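Local coordinates for protein phosphonomutase (Burkholderia cenocepacia J2315, PDB 4MG4) that is a phosphonomutase of the phosphoenolpyruvate phosphomutase family, built on a TIM-barrel fold, at residues 25-30 with 237-242; 162-167 with 198-203; 205-210 with 232-237. One frame throughout, in Å; residues are numbered along the deposited sequence.

Contact 1 of 3, residues 25-30 with 237-242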
ATOM      1  N   GLY A  25     -16.113  18.093 -21.718  1.00 15.72           N
ATOM      2  CA  GLY A  25     -16.664  19.240 -20.980  1.00 16.51           C
ATOM      3  C   GLY A  25     -17.235  18.924 -19.614  1.00 16.19           C
ATOM      4  O   GLY A  25     -17.513  19.812 -18.805  1.00 16.08           O
ATOM      5  N   GLN A  26     -17.376  17.630 -19.296  1.00 15.55           N
ATOM      6  CA  GLN A  26     -17.836  17.184 -17.992  1.00 17.24           C
ATOM      7  C   GLN A  26     -16.970  15.958 -17.639  1.00 15.80           C
ATOM      8  O   GLN A  26     -17.497  14.845 -17.545  1.00 14.73           O
ATOM      9  CB  GLN A  26     -19.307  16.804 -18.123  1.00 22.08           C
ATOM     10  CG  GLN A  26     -20.036  16.384 -16.868  1.00 28.25           C
ATOM     11  CD  GLN A  26     -21.537  16.239 -17.152  1.00 32.35           C
ATOM     12  OE1 GLN A  26     -22.156  17.144 -17.747  1.00 37.31           O
ATOM     13  NE2 GLN A  26     -22.111  15.084 -16.800  1.00 34.32           N
ATOM     14  N   PRO A  27     -15.671  16.189 -17.447  1.00 13.91           N
ATOM     15  CA  PRO A  27     -14.730  15.044 -17.524  1.00 13.43           C
ATOM     16  C   PRO A  27     -14.775  14.120 -16.318  1.00 13.33           C
ATOM     17  O   PRO A  27     -14.992  14.550 -15.163  1.00 13.49           O
ATOM     18  CB  PRO A  27     -13.339  15.712 -17.560  1.00 13.92           C
ATOM     19  CG  PRO A  27     -13.546  17.106 -17.078  1.00 14.38           C
ATOM     20  CD  PRO A  27     -14.948  17.468 -17.486  1.00 14.57           C
ATOM     21  N   LEU A  28     -14.496  12.860 -16.601  1.00 12.77           N
ATOM     22  CA  LEU A  28     -14.230  11.902 -15.613  1.00 13.17           C
ATOM     23  C   LEU A  28     -12.906  12.202 -14.944  1.00 13.20           C
ATOM     24  O   LEU A  28     -11.863  12.173 -15.577  1.00 13.95           O
ATOM     25  CB  LEU A  28     -14.167  10.542 -16.314  1.00 13.62           C
ATOM     26  CG  LEU A  28     -13.775   9.353 -15.429  1.00 14.83           C
ATOM     27  CD1 LEU A  28     -14.747   9.229 -14.260  1.00 16.69           C
ATOM     28  CD2 LEU A  28     -13.735   8.068 -16.203  1.00 16.06           C
ATOM     29  N   ALA A  29     -12.912  12.331 -13.617  1.00 14.33           N
ATOM     30  CA  ALA A  29     -11.675  12.522 -12.875  1.00 14.90           C
ATOM     31  C   ALA A  29     -11.338  11.225 -12.122  1.00 15.46           C
ATOM     32  O   ALA A  29     -12.167  10.677 -11.361  1.00 17.44           O
ATOM     33  CB  ALA A  29     -11.830  13.662 -11.911  1.00 16.36           C
ATOM     34  N   LEU A  30     -10.134  10.757 -12.325  1.00 14.82           N
ATOM     35  CA  LEU A  30      -9.680   9.459 -11.760  1.00 16.03           C
ATOM     36  C   LEU A  30      -8.495   9.678 -10.885  1.00 16.34           C
ATOM     37  O   LEU A  30      -7.598  10.419 -11.233  1.00 16.87           O
ATOM     38  CB  LEU A  30      -9.257   8.437 -12.852  1.00 17.07           C
ATOM     39  CG  LEU A  30     -10.428   7.939 -13.705  1.00 18.01           C
ATOM     40  CD1 LEU A  30      -9.920   7.053 -14.846  1.00 17.90           C
ATOM     41  CD2 LEU A  30     -11.478   7.246 -12.858  1.00 19.57           C
ATOM     42  N   ALA A 237     -12.388  15.167 -21.791  1.00 10.11           N
ATOM     43  CA  ALA A 237     -13.328  14.181 -21.326  1.00  9.79           C
ATOM     44  C   ALA A 237     -12.906  13.370 -20.089  1.00  9.85           C
ATOM     45  O   ALA A 237     -13.728  12.711 -19.445  1.00  9.47           O
ATOM     46  CB  ALA A 237     -13.644  13.236 -22.487  1.00  9.89           C
ATOM     47  N   ARG A 238     -11.617  13.392 -19.787  1.00  9.83           N
ATOM     48  CA  ARG A 238     -11.083  12.560 -18.728  1.00  9.95           C
ATOM     49  C   ARG A 238      -9.813  13.220 -18.162  1.00 10.21           C
ATOM     50  O   ARG A 238      -8.961  13.717 -18.935  1.00  9.95           O
ATOM     51  CB  ARG A 238     -10.790  11.185 -19.284  1.00  9.83           C
ATOM     52  CG  ARG A 238     -10.116  10.195 -18.318  1.00  9.77           C
ATOM     53  CD  ARG A 238     -10.159   8.796 -18.951  1.00  9.79           C
ATOM     54  NE  ARG A 238      -9.317   7.824 -18.278  1.00  9.57           N
ATOM     55  CZ  ARG A 238      -9.314   6.515 -18.573  1.00  9.02           C
ATOM     56  NH1 ARG A 238     -10.147   6.012 -19.472  1.00  8.79           N
ATOM     57  NH2 ARG A 238      -8.403   5.729 -17.980  1.00  9.35           N
ATOM     58  N   ILE A 239      -9.662  13.206 -16.837  1.00 10.65           N
ATOM     59  CA  ILE A 239      -8.543  13.836 -16.168  1.00 11.87           C
ATOM     60  C   ILE A 239      -7.858  12.809 -15.231  1.00 12.15           C
ATOM     61  O   ILE A 239      -8.538  12.176 -14.421  1.00 14.59           O
ATOM     62  CB  ILE A 239      -8.986  15.073 -15.365  1.00 13.74           C
ATOM     63  CG1 ILE A 239      -9.456  16.147 -16.350  1.00 14.98           C
ATOM     64  CG2 ILE A 239      -7.845  15.565 -14.499  1.00 14.97           C
ATOM     65  CD1 ILE A 239     -10.143  17.312 -15.719  1.00 16.58           C
ATOM     66  N   SER A 240      -6.551  12.673 -15.392  1.00 11.97           N
ATOM     67  CA  SER A 240      -5.649  11.802 -14.654  1.00 12.95           C
ATOM     68  C   SER A 240      -4.715  12.596 -13.801  1.00 13.28           C
ATOM     69  O   SER A 240      -4.469  13.786 -14.063  1.00 11.73           O
ATOM     70  CB  SER A 240      -4.726  11.028 -15.717  1.00 13.75           C
ATOM     71  OG  SER A 240      -5.516  10.249 -16.392  1.00 17.51           O
ATOM     72  N   HIS A 241      -4.220  11.935 -12.745  1.00 14.07           N
ATOM     73  CA  HIS A 241      -3.278  12.591 -11.815  1.00 16.49           C
ATOM     74  C   HIS A 241      -1.967  11.817 -11.597  1.00 17.38           C
ATOM     75  O   HIS A 241      -1.111  12.211 -10.743  1.00 18.00           O
ATOM     76  CB  HIS A 241      -4.006  12.841 -10.460  1.00 18.09           C
ATOM     77  CG  HIS A 241      -5.218  13.713 -10.570  1.00 20.31           C
ATOM     78  ND1 HIS A 241      -6.491  13.211 -10.767  1.00 24.46           N
ATOM     79  CD2 HIS A 241      -5.349  15.064 -10.561  1.00 22.37           C
ATOM     80  CE1 HIS A 241      -7.354  14.215 -10.854  1.00 25.28           C
ATOM     81  NE2 HIS A 241      -6.686  15.347 -10.709  1.00 24.98           N
ATOM     82  N   GLY A 242      -1.757  10.737 -12.352  1.00 17.89           N
ATOM     83  CA  GLY A 242      -0.559   9.912 -12.164  1.00 16.05           C
ATOM     84  C   GLY A 242      -0.383   9.502 -10.724  1.00 17.07           C
ATOM     85  O   GLY A 242      -1.344   9.183 -10.036  1.00 16.20           O
TER
HETATM   86  O   HOH W   1      -5.352   9.516 -12.209  1.00 14.91           O
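His241 and Leu30 meet because the imidazole swings back beside its own backbone N (chi1 -60°) and is turned about perpendicular at CB-CG (chi2 92°), which aims ND1 at the carbonyl of Leu30. The resulting bond from His241 ND1 to Leu30 O is 3.0 Å long and close to straight at the hydrogen (166°). The oxygen lies in the ring plane, whereas the nitrogen stands above the plane of the carbonyl. A water that donates to Leu30 O and accepts from His241 N makes a second link, so this oxygen takes two hydrogen bonds and the histidine is tied by ring and backbone alike. Phe31 stacks on the same ring.

Upstream, the two chains run parallel and in register, Leu28 beside Arg238 and Ala29 beside Ile239. Leu28 N donates to Ala237 O, Ile239 N to Leu28 O at 2.7 Å, and Leu30 N to Ile239 O at 3.0 Å. In chain order these are the first and eighth strands of a parallel eight-stranded sheet, and their ladder closes the TIM barrel.

The face carrying Leu28 and Arg238 also receives the tip of Leu30. The arginine is extended from CG to NE, with CG anti to the backbone N, and Leu30 CD1 rests obliquely against the guanidinium, 3.6 Å from Arg238 NE; NH1 is bound by His22. On the face of Ala29 and Ile239, Pro27 CG and Ile239 CD1 lie side by side at 3.7 Å, with helix 228-234 packed against both residues.

Contact 2 of 3, residues 162-167 with 198-203; sequences DVFFKA and PGLRSP
Phe164 reaches from the start of a type I turn, Phe164 to Ala167, toward 198-203, and its contacts change along its length from the backbone of Pro198 and Gly199 to the methyl of Leu200. CB sits 3.7 Å from Pro198 O and a looser 4.1 Å from Gly199 C. The torsion at CA-CB (chi1 -81°) carries CG away from the residue's own carbonyl, and the ring then presents one face to Leu200. CG, CD1, CE1 and CZ all touch Leu200 CD1, which stands 3.8 Å from the centroid of the Phe164 ring and only 12° off its normal, a centred CH-pi contact.

The backbone is joined through a water that accepts from Phe164 N and donates to Pro198 O, at 2.7 Å from that oxygen. Phe165 turns differently, with CG opposite its backbone N (chi1 -178°), and its CD1 comes 3.9 Å from Pro198 CB, the two side chains crossing at about a right angle. Arg160 makes a cation-pi contact with Phe165 and a salt bridge with Asp162.

Both segments are loops that follow barrel strands, 156-160 and 194-196 respectively, and lead on to the next helices. Phe164 also packs on Thr180 of helix 174-190, and with Leu200 on Leu205 of helix 203-212.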
ATOM      1  N   ASP A 162       2.866   8.851 -26.082  1.00 12.07           N
ATOM      2  CA  ASP A 162       3.923   9.584 -25.400  1.00 13.08           C
ATOM      3  C   ASP A 162       4.566  10.705 -26.198  1.00 13.65           C
ATOM      4  O   ASP A 162       5.620  11.197 -25.793  1.00 15.30           O
ATOM      5  CB  ASP A 162       4.940   8.595 -24.887  1.00 14.45           C
ATOM      6  CG  ASP A 162       4.468   7.849 -23.657  1.00 15.21           C
ATOM      7  OD1 ASP A 162       3.540   8.281 -22.947  1.00 17.06           O
ATOM      8  OD2 ASP A 162       5.062   6.798 -23.368  1.00 20.49           O
ATOM      9  N   VAL A 163       3.948  11.151 -27.289  1.00 13.02           N
ATOM     10  CA  VAL A 163       4.532  12.211 -28.132  1.00 13.42           C
ATOM     11  C   VAL A 163       4.942  13.401 -27.299  1.00 14.85           C
ATOM     12  O   VAL A 163       6.070  13.923 -27.465  1.00 15.07           O
ATOM     13  CB  VAL A 163       3.574  12.650 -29.261  1.00 13.42           C
ATOM     14  CG1 VAL A 163       4.090  13.895 -30.011  1.00 13.48           C
ATOM     15  CG2 VAL A 163       3.409  11.513 -30.238  1.00 13.59           C
ATOM     16  N   PHE A 164       4.034  13.894 -26.459  1.00 14.21           N
ATOM     17  CA  PHE A 164       4.332  15.111 -25.682  1.00 14.92           C
ATOM     18  C   PHE A 164       5.128  14.758 -24.446  1.00 16.46           C
ATOM     19  O   PHE A 164       5.970  15.533 -24.005  1.00 16.43           O
ATOM     20  CB  PHE A 164       3.037  15.878 -25.310  1.00 14.71           C
ATOM     21  CG  PHE A 164       2.503  16.743 -26.409  1.00 15.01           C
ATOM     22  CD1 PHE A 164       3.005  17.996 -26.649  1.00 15.92           C
ATOM     23  CD2 PHE A 164       1.518  16.311 -27.198  1.00 14.87           C
ATOM     24  CE1 PHE A 164       2.491  18.772 -27.677  1.00 15.50           C
ATOM     25  CE2 PHE A 164       0.950  17.094 -28.206  1.00 15.37           C
ATOM     26  CZ  PHE A 164       1.466  18.331 -28.450  1.00 15.36           C
ATOM     27  N   PHE A 165       4.874  13.581 -23.891  1.00 15.41           N
ATOM     28  CA  PHE A 165       5.395  13.143 -22.614  1.00 16.46           C
ATOM     29  C   PHE A 165       6.933  13.054 -22.687  1.00 17.32           C
ATOM     30  O   PHE A 165       7.633  13.444 -21.732  1.00 18.22           O
ATOM     31  CB  PHE A 165       4.820  11.751 -22.267  1.00 17.21           C
ATOM     32  CG  PHE A 165       5.280  11.241 -20.915  1.00 19.18           C
ATOM     33  CD1 PHE A 165       4.796  11.858 -19.782  1.00 20.24           C
ATOM     34  CD2 PHE A 165       6.162  10.179 -20.809  1.00 21.89           C
ATOM     35  CE1 PHE A 165       5.215  11.440 -18.534  1.00 22.71           C
ATOM     36  CE2 PHE A 165       6.593   9.756 -19.551  1.00 23.27           C
ATOM     37  CZ  PHE A 165       6.103  10.390 -18.430  1.00 21.36           C
ATOM     38  N   LYS A 166       7.441  12.638 -23.848  1.00 18.01           N
ATOM     39  CA  LYS A 166       8.883  12.420 -24.053  1.00 21.28           C
ATOM     40  C   LYS A 166       9.594  13.702 -24.540  1.00 22.00           C
ATOM     41  O   LYS A 166      10.838  13.729 -24.601  1.00 23.44           O
ATOM     42  CB  LYS A 166       9.068  11.289 -25.052  1.00 24.84           C
ATOM     43  CG  LYS A 166      10.408  10.587 -25.095  1.00 32.10           C
ATOM     44  CD  LYS A 166      10.314   9.435 -26.095  1.00 37.70           C
ATOM     45  CE  LYS A 166      10.077   9.934 -27.515  1.00 38.71           C
ATOM     46  NZ  LYS A 166      11.257  10.678 -28.026  1.00 40.78           N
ATOM     47  N   ALA A 167       8.846  14.769 -24.852  1.00 19.83           N
ATOM     48  CA  ALA A 167       9.387  16.034 -25.370  1.00 19.58           C
ATOM     49  C   ALA A 167       9.411  17.153 -24.303  1.00 20.95           C
ATOM     50  O   ALA A 167       8.466  17.342 -23.568  1.00 20.96           O
ATOM     51  CB  ALA A 167       8.540  16.485 -26.547  1.00 19.23           C
ATOM     52  N   PRO A 198      -0.422  12.443 -21.934  1.00 11.96           N
ATOM     53  CA  PRO A 198       0.293  13.031 -20.808  1.00 13.22           C
ATOM     54  C   PRO A 198       1.376  13.968 -21.240  1.00 13.79           C
ATOM     55  O   PRO A 198       1.870  13.895 -22.388  1.00 16.16           O
ATOM     56  CB  PRO A 198       0.870  11.802 -20.093  1.00 13.05           C
ATOM     57  CG  PRO A 198       0.976  10.736 -21.120  1.00 13.19           C
ATOM     58  CD  PRO A 198      -0.227  10.980 -21.986  1.00 12.08           C
ATOM     59  N   GLY A 199       1.737  14.873 -20.349  1.00 13.06           N
ATOM     60  CA  GLY A 199       2.778  15.816 -20.657  1.00 14.19           C
ATOM     61  C   GLY A 199       2.339  17.036 -21.396  1.00 14.32           C
ATOM     62  O   GLY A 199       3.142  17.925 -21.636  1.00 17.66           O
ATOM     63  N   LEU A 200       1.058  17.133 -21.690  1.00 14.53           N
ATOM     64  CA  LEU A 200       0.490  18.237 -22.396  1.00 14.27           C
ATOM     65  C   LEU A 200      -0.279  19.149 -21.420  1.00 14.46           C
ATOM     66  O   LEU A 200      -1.210  18.703 -20.772  1.00 14.34           O
ATOM     67  CB  LEU A 200      -0.453  17.704 -23.472  1.00 14.44           C
ATOM     68  CG  LEU A 200      -1.119  18.787 -24.308  1.00 14.39           C
ATOM     69  CD1 LEU A 200      -0.060  19.656 -25.011  1.00 15.48           C
ATOM     70  CD2 LEU A 200      -2.127  18.182 -25.233  1.00 15.32           C
ATOM     71  N   ARG A 201       0.160  20.404 -21.313  1.00 14.96           N
ATOM     72  CA  ARG A 201      -0.394  21.442 -20.419  1.00 15.00           C
ATOM     73  C   ARG A 201      -0.847  22.732 -21.130  1.00 14.85           C
ATOM     74  O   ARG A 201      -1.505  23.537 -20.530  1.00 16.55           O
ATOM     75  CB  ARG A 201       0.677  21.778 -19.327  1.00 17.30           C
ATOM     76  N   SER A 202      -0.498  22.948 -22.384  1.00 14.80           N
ATOM     77  CA  SER A 202      -0.815  24.181 -23.110  1.00 14.82           C
ATOM     78  C   SER A 202      -2.284  24.295 -23.411  1.00 14.37           C
ATOM     79  O   SER A 202      -2.804  23.453 -24.104  1.00 13.18           O
ATOM     80  CB  SER A 202      -0.055  24.229 -24.435  1.00 15.84           C
ATOM     81  OG  SER A 202      -0.592  25.194 -25.323  1.00 16.29           O
ATOM     82  N   PRO A 203      -2.933  25.350 -22.934  1.00 15.01           N
ATOM     83  CA  PRO A 203      -4.355  25.494 -23.265  1.00 14.57           C
ATOM     84  C   PRO A 203      -4.620  25.488 -24.753  1.00 14.40           C
ATOM     85  O   PRO A 203      -5.562  24.824 -25.226  1.00 13.95           O
ATOM     86  CB  PRO A 203      -4.730  26.812 -22.583  1.00 15.54           C
ATOM     87  CG  PRO A 203      -3.836  26.886 -21.446  1.00 15.95           C
ATOM     88  CD  PRO A 203      -2.521  26.322 -21.931  1.00 15.74           C
TER
HETATM   89  O   HOH W   2       2.109  12.600 -24.691  1.00 10.59           O

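Contact 3 of 3, residues 205-210 with 232-237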
ATOM      1  N   LEU A 205      -2.930  24.240 -27.249  1.00 13.77           N
ATOM      2  CA  LEU A 205      -2.767  22.901 -27.819  1.00 13.00           C
ATOM      3  C   LEU A 205      -3.854  21.920 -27.366  1.00 12.12           C
ATOM      4  O   LEU A 205      -4.310  21.103 -28.180  1.00 11.44           O
ATOM      5  CB  LEU A 205      -1.369  22.358 -27.564  1.00 13.48           C
ATOM      6  CG  LEU A 205      -0.204  23.118 -28.236  1.00 14.58           C
ATOM      7  CD1 LEU A 205       1.108  22.500 -27.762  1.00 15.85           C
ATOM      8  CD2 LEU A 205      -0.231  23.216 -29.746  1.00 15.14           C
ATOM      9  N   ILE A 206      -4.270  22.003 -26.108  1.00 11.61           N
ATOM     10  CA  ILE A 206      -5.320  21.099 -25.587  1.00 11.24           C
ATOM     11  C   ILE A 206      -6.610  21.408 -26.352  1.00 11.34           C
ATOM     12  O   ILE A 206      -7.303  20.487 -26.785  1.00 10.83           O
ATOM     13  CB  ILE A 206      -5.514  21.210 -24.082  1.00 11.18           C
ATOM     14  CG1 ILE A 206      -4.301  20.680 -23.320  1.00 11.63           C
ATOM     15  CG2 ILE A 206      -6.780  20.418 -23.666  1.00 11.36           C
ATOM     16  CD1 ILE A 206      -4.280  21.124 -21.887  1.00 11.55           C
ATOM     17  N   ARG A 207      -6.924  22.696 -26.570  1.00 11.57           N
ATOM     18  CA  ARG A 207      -8.127  23.057 -27.316  1.00 11.67           C
ATOM     19  C   ARG A 207      -8.106  22.492 -28.721  1.00 11.79           C
ATOM     20  O   ARG A 207      -9.111  21.976 -29.237  1.00 12.21           O
ATOM     21  CB  ARG A 207      -8.272  24.574 -27.393  1.00 12.31           C
ATOM     22  CG  ARG A 207      -8.651  25.234 -26.074  1.00 12.83           C
ATOM     23  CD  ARG A 207      -8.875  26.720 -26.367  1.00 13.07           C
ATOM     24  NE  ARG A 207      -9.054  27.505 -25.152  1.00 13.77           N
ATOM     25  CZ  ARG A 207     -10.174  27.641 -24.444  1.00 13.98           C
ATOM     26  NH1 ARG A 207     -11.257  26.924 -24.739  1.00 14.51           N
ATOM     27  NH2 ARG A 207     -10.169  28.398 -23.375  1.00 15.04           N
ATOM     28  N   ALA A 208      -6.958  22.623 -29.377  1.00 12.51           N
ATOM     29  CA  ALA A 208      -6.801  22.107 -30.732  1.00 12.27           C
ATOM     30  C   ALA A 208      -6.956  20.604 -30.806  1.00 11.88           C
ATOM     31  O   ALA A 208      -7.580  20.055 -31.726  1.00 11.65           O
ATOM     32  CB  ALA A 208      -5.457  22.522 -31.324  1.00 13.45           C
ATOM     33  N   LEU A 209      -6.423  19.958 -29.774  1.00 11.11           N
ATOM     34  CA  LEU A 209      -6.532  18.503 -29.639  1.00 11.27           C
ATOM     35  C   LEU A 209      -7.954  18.031 -29.474  1.00 11.06           C
ATOM     36  O   LEU A 209      -8.362  17.094 -30.133  1.00 10.98           O
ATOM     37  CB  LEU A 209      -5.686  18.053 -28.445  1.00 11.77           C
ATOM     38  CG  LEU A 209      -5.660  16.561 -28.199  1.00 12.11           C
ATOM     39  CD1 LEU A 209      -5.127  15.749 -29.357  1.00 12.99           C
ATOM     40  CD2 LEU A 209      -4.873  16.288 -26.912  1.00 12.54           C
ATOM     41  N   THR A 210      -8.681  18.627 -28.538  1.00 11.27           N
ATOM     42  CA  THR A 210     -10.045  18.196 -28.300  1.00 11.72           C
ATOM     43  C   THR A 210     -10.960  18.528 -29.510  1.00 12.28           C
ATOM     44  O   THR A 210     -11.888  17.764 -29.783  1.00 12.78           O
ATOM     45  CB  THR A 210     -10.629  18.820 -27.018  1.00 12.07           C
ATOM     46  OG1 THR A 210     -10.723  20.245 -27.169  1.00 12.19           O
ATOM     47  CG2 THR A 210      -9.831  18.475 -25.742  1.00 11.75           C
ATOM     48  N   ALA A 232     -11.938  21.189 -18.328  1.00 13.54           N
ATOM     49  CA  ALA A 232     -13.298  20.917 -18.741  1.00 13.54           C
ATOM     50  C   ALA A 232     -13.762  21.891 -19.831  1.00 14.22           C
ATOM     51  O   ALA A 232     -14.327  21.503 -20.842  1.00 13.95           O
ATOM     52  CB  ALA A 232     -14.287  20.991 -17.562  1.00 14.36           C
ATOM     53  N   GLU A 233     -13.507  23.190 -19.623  1.00 13.49           N
ATOM     54  CA  GLU A 233     -13.848  24.181 -20.596  1.00 14.01           C
ATOM     55  C   GLU A 233     -13.118  24.042 -21.936  1.00 13.64           C
ATOM     56  O   GLU A 233     -13.691  24.417 -22.956  1.00 14.30           O
ATOM     57  CB  GLU A 233     -13.700  25.619 -19.985  1.00 14.32           C
ATOM     58  CG  GLU A 233     -14.245  26.739 -20.868  1.00 15.19           C
ATOM     59  CD  GLU A 233     -13.275  27.363 -21.872  1.00 14.95           C
ATOM     60  OE1 GLU A 233     -12.082  27.567 -21.552  1.00 15.64           O
ATOM     61  OE2 GLU A 233     -13.681  27.597 -22.985  1.00 16.30           O
ATOM     62  N   TYR A 234     -11.910  23.449 -21.954  1.00 13.37           N
ATOM     63  CA  TYR A 234     -11.196  23.162 -23.182  1.00 13.28           C
ATOM     64  C   TYR A 234     -11.794  21.995 -23.934  1.00 12.91           C
ATOM     65  O   TYR A 234     -11.409  21.770 -25.071  1.00 13.39           O
ATOM     66  CB  TYR A 234      -9.697  22.823 -22.937  1.00 13.00           C
ATOM     67  CG  TYR A 234      -8.886  23.834 -22.159  1.00 13.34           C
ATOM     68  CD1 TYR A 234      -9.265  25.186 -22.090  1.00 14.25           C
ATOM     69  CD2 TYR A 234      -7.781  23.431 -21.429  1.00 13.50           C
ATOM     70  CE1 TYR A 234      -8.523  26.089 -21.325  1.00 14.00           C
ATOM     71  CE2 TYR A 234      -7.037  24.327 -20.672  1.00 13.77           C
ATOM     72  CZ  TYR A 234      -7.415  25.648 -20.626  1.00 14.00           C
ATOM     73  OH  TYR A 234      -6.644  26.519 -19.828  1.00 14.25           O
ATOM     74  N   GLY A 235     -12.667  21.238 -23.299  1.00 12.72           N
ATOM     75  CA  GLY A 235     -13.364  20.107 -23.950  1.00 11.87           C
ATOM     76  C   GLY A 235     -12.805  18.724 -23.611  1.00 11.43           C
ATOM     77  O   GLY A 235     -13.140  17.744 -24.257  1.00 10.84           O
ATOM     78  N   VAL A 236     -11.974  18.644 -22.570  1.00 11.49           N
ATOM     79  CA  VAL A 236     -11.399  17.361 -22.131  1.00 12.10           C
ATOM     80  C   VAL A 236     -12.505  16.474 -21.558  1.00 11.45           C
ATOM     81  O   VAL A 236     -13.454  16.996 -20.996  1.00 11.28           O
ATOM     82  CB  VAL A 236     -10.320  17.674 -21.103  1.00 14.15           C
ATOM     83  CG1 VAL A 236      -9.883  16.551 -20.273  1.00 15.52           C
ATOM     84  CG2 VAL A 236      -9.143  18.372 -21.812  1.00 13.59           C
ATOM     85  N   ALA A 237     -12.388  15.167 -21.791  1.00 10.11           N
ATOM     86  CA  ALA A 237     -13.328  14.181 -21.326  1.00  9.79           C
ATOM     87  C   ALA A 237     -12.906  13.370 -20.089  1.00  9.85           C
ATOM     88  O   ALA A 237     -13.728  12.711 -19.445  1.00  9.47           O
ATOM     89  CB  ALA A 237     -13.644  13.236 -22.487  1.00  9.89           C
TER
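Arg207 and Tyr234 cross at about a right angle, their guanidinium and ring planes 65° apart. The edge of the tyrosine is set against a face of the guanidinium: Tyr234 CD1 lies over its centre, 3.5 Å from Arg207 CZ, and Arg207 NH2 lies at the ring edge, near the ring plane. The extended arginine chain then reaches Glu233 end-on, NH1 and NH2 each taking one carboxylate oxygen. Arg207 NH1 to Glu233 OE2 is 3.1 Å and nearly straight, with the oxygen in the guanidinium plane; Arg207 NH2 to Glu233 OE1 is shorter, 2.8 Å, but more bent. The planes of guanidinium and carboxylate are 53° apart, so this two-pronged salt bridge is twisted.

On the inner side, the side chains of Ile206 and Val236 cross at a slant, touching through their CG2 methyls at 3.6 Å, and Ile206 CG2 also touches Tyr234 CB. Thr210 turns OG1 between its backbone N and carbonyl carbon (chi1 64°), from where it donates to Tyr234 O at 2.7 Å, in the carbonyl plane. Its CG2 meanwhile lies on the Gly235 backbone.

That glycine, with positive phi and two bonds back into the last turn, ends helix 228-234 in a Schellman motif. The arrangement joins this helix end to helix 203-212 in the outer helical layer characteristic of a TIM barrel.

How the contacts relate
The three contacts sample the barrel wall (contact 1), the loops that follow two of its strands (contact 2) and the surrounding helices (contact 3). Contact 1 is centred about 10 Å from the centre of the chain, contact 3 about 17 Å. Their centres are 12 Å apart and they share Ala237, in the short turn between helix 228-234 and strand 238-240; Gly25 N is 3.0 Å from Val236 O, a probable hydrogen bond. Contacts 2 and 3 follow in series and meet around helix 203-212: Leu200 CD2 packs 3.7 Å from Leu209 CD2, and Pro203 CG reaches Tyr234 OH. Contacts 1 and 2 do not touch, their nearest atoms being about 7 Å apart.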